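Local structure of 5-oxoprolinase subunit A (Thermus thermophilus, 2DFA) at residues V59-G64 with Q90-L94. The protein probably catalyses the ATP-dependent cleavage of 5-oxoproline to L-glutamate, acting in a complex with two partner proteins, PxpB and PxpC. Numbering follows the deposited sequence.
Sequences VGAHPG and QIGAL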
loop_
_atom_site.group_PDB
_atom_site.type_symbol
_atom_site.label_atom_id
_atom_site.label_comp_id
_atom_site.label_asym_id
_atom_site.label_seq_id
_atom_site.Cartn_x
_atom_site.Cartn_y
_atom_site.Cartn_z
ATOM N N VAL A 59 -16.407 11.660 18.374
ATOM C CA VAL A 59 -15.347 11.163 17.503
ATOM C C VAL A 59 -14.369 12.236 17.043
ATOM O O VAL A 59 -14.766 13.309 16.593
ATOM C CB VAL A 59 -15.958 10.466 16.261
ATOM C CG1 VAL A 59 -14.857 10.066 15.273
ATOM C CG2 VAL A 59 -16.746 9.243 16.705
ATOM N N GLY A 60 -13.081 11.929 17.163
ATOM C CA GLY A 60 -12.044 12.847 16.732
ATOM C C GLY A 60 -11.120 12.094 15.785
ATOM O O GLY A 60 -11.145 10.862 15.751
ATOM N N ALA A 61 -10.309 12.823 15.023
ATOM C CA ALA A 61 -9.381 12.195 14.080
ATOM C C ALA A 61 -8.071 11.823 14.761
ATOM O O ALA A 61 -7.560 12.558 15.606
ATOM C CB ALA A 61 -9.111 13.134 12.901
ATOM N N HIS A 62 -7.529 10.674 14.373
ATOM C CA HIS A 62 -6.285 10.160 14.924
ATOM C C HIS A 62 -5.321 9.963 13.740
ATOM O O HIS A 62 -4.968 8.842 13.396
ATOM C CB HIS A 62 -6.577 8.824 15.621
ATOM C CG HIS A 62 -5.539 8.399 16.611
ATOM N ND1 HIS A 62 -4.825 9.292 17.379
ATOM C CD2 HIS A 62 -5.158 7.164 17.023
ATOM C CE1 HIS A 62 -4.053 8.630 18.223
ATOM N NE2 HIS A 62 -4.239 7.337 18.027
ATOM N N PRO A 63 -4.892 11.066 13.101
ATOM C CA PRO A 63 -3.974 10.970 11.957
ATOM C C PRO A 63 -2.578 10.460 12.305
ATOM O O PRO A 63 -2.050 10.725 13.387
ATOM C CB PRO A 63 -3.963 12.394 11.408
ATOM C CG PRO A 63 -4.126 13.230 12.658
ATOM C CD PRO A 63 -5.231 12.474 13.389
ATOM N N GLY A 64 -1.985 9.713 11.378
ATOM C CA GLY A 64 -0.657 9.179 11.610
ATOM C C GLY A 64 0.220 9.179 10.370
ATOM O O GLY A 64 -0.190 9.636 9.299
ATOM N N GLN A 90 -6.260 12.891 5.867
ATOM C CA GLN A 90 -6.852 12.006 6.863
ATOM C C GLN A 90 -8.058 12.603 7.569
ATOM O O GLN A 90 -9.080 11.938 7.732
ATOM C CB GLN A 90 -5.785 11.599 7.873
ATOM C CG GLN A 90 -4.724 10.674 7.257
ATOM C CD GLN A 90 -3.629 10.301 8.228
ATOM O OE1 GLN A 90 -3.800 9.413 9.066
ATOM N NE2 GLN A 90 -2.490 10.977 8.124
ATOM N N ILE A 91 -7.940 13.854 7.992
ATOM C CA ILE A 91 -9.055 14.518 8.666
ATOM C C ILE A 91 -10.247 14.553 7.722
ATOM O O ILE A 91 -11.379 14.288 8.121
ATOM C CB ILE A 91 -8.690 15.967 9.065
ATOM C CG1 ILE A 91 -7.687 15.945 10.219
ATOM C CG2 ILE A 91 -9.954 16.742 9.445
ATOM C CD1 ILE A 91 -7.153 17.328 10.576
ATOM N N GLY A 92 -9.991 14.886 6.461
ATOM C CA GLY A 92 -11.071 14.943 5.490
ATOM C C GLY A 92 -11.767 13.613 5.278
ATOM O O GLY A 92 -13.004 13.548 5.242
ATOM N N ALA A 93 -10.978 12.547 5.139
ATOM C CA ALA A 93 -11.546 11.222 4.921
ATOM C C ALA A 93 -12.483 10.834 6.063
ATOM O O ALA A 93 -13.591 10.372 5.821
ATOM C CB ALA A 93 -10.433 10.180 4.773
ATOM N N LEU A 94 -12.032 11.016 7.301
ATOM C CA LEU A 94 -12.858 10.676 8.456
ATOM C C LEU A 94 -14.116 11.543 8.507
ATOM O O LEU A 94 -15.213 11.042 8.785
ATOM C CB LEU A 94 -12.060 10.835 9.759
ATOM C CG LEU A 94 -12.872 10.623 11.047
ATOM C CD1 LEU A 94 -13.454 9.218 11.076
ATOM C CD2 LEU A 94 -11.987 10.861 12.259
#
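Two hydrogen bonds tie the side-chain amide of Q90 to the backbone of G64, in the loop that follows the strand. G64 N donates to Q90 OE1 over 3.0 Å, nearly straight at 164° but tilted from the carbonyl plane of the amide, while Q90 NE2 returns a bond to G64 O at 2.9 Å, reaching a lone pair of that carbonyl in its plane. One glutamine therefore serves both the N-H and the C=O of a single residue. Its CG stands anti to its own carbonyl carbon (chi1 -69°) and the chain runs on extended, carrying the amide from the helix to the loop. A third bond, NE2 to D86 O one turn back, should further restrain the turn of the amide. Beside this pair, P63 lies against the glutamine, its CA 3.3 Å from Q90 OE1.

The apolar contacts centre on A61, whose methyl is directed at the helix. L94 CD2 presses against the strand backbone, 3.4 Å from A61 CA, a tight approach. The same methyl also meets V59 CG1 at 4.2 Å. I91 offers CG1 to A61 CB at 4.1 Å, and its side chain continues to V132 and F135 of helix 122-135. L94 in turn packs on I45 and V49 of helix 42-54.

I91 and L94 thus pack helix 80-100 against the strand around A61, and L94 reaches L33 of the neighbouring strand 30-34; segment 90-94 runs at 145° to strand 59-62, nearer antiparallel than parallel. Replacing Q90 with leucine would probably leave both backbone groups of G64 without these mates in a buried setting and let the loop shift. The H62 side chain leaves the backbone away from the helix, and its ring meets that of H111; with D8 these residues face one vacant point, consistent with an empty metal site. The paired amide bonds after H62 and the A61 packing before it are likely to hold this backbone in place.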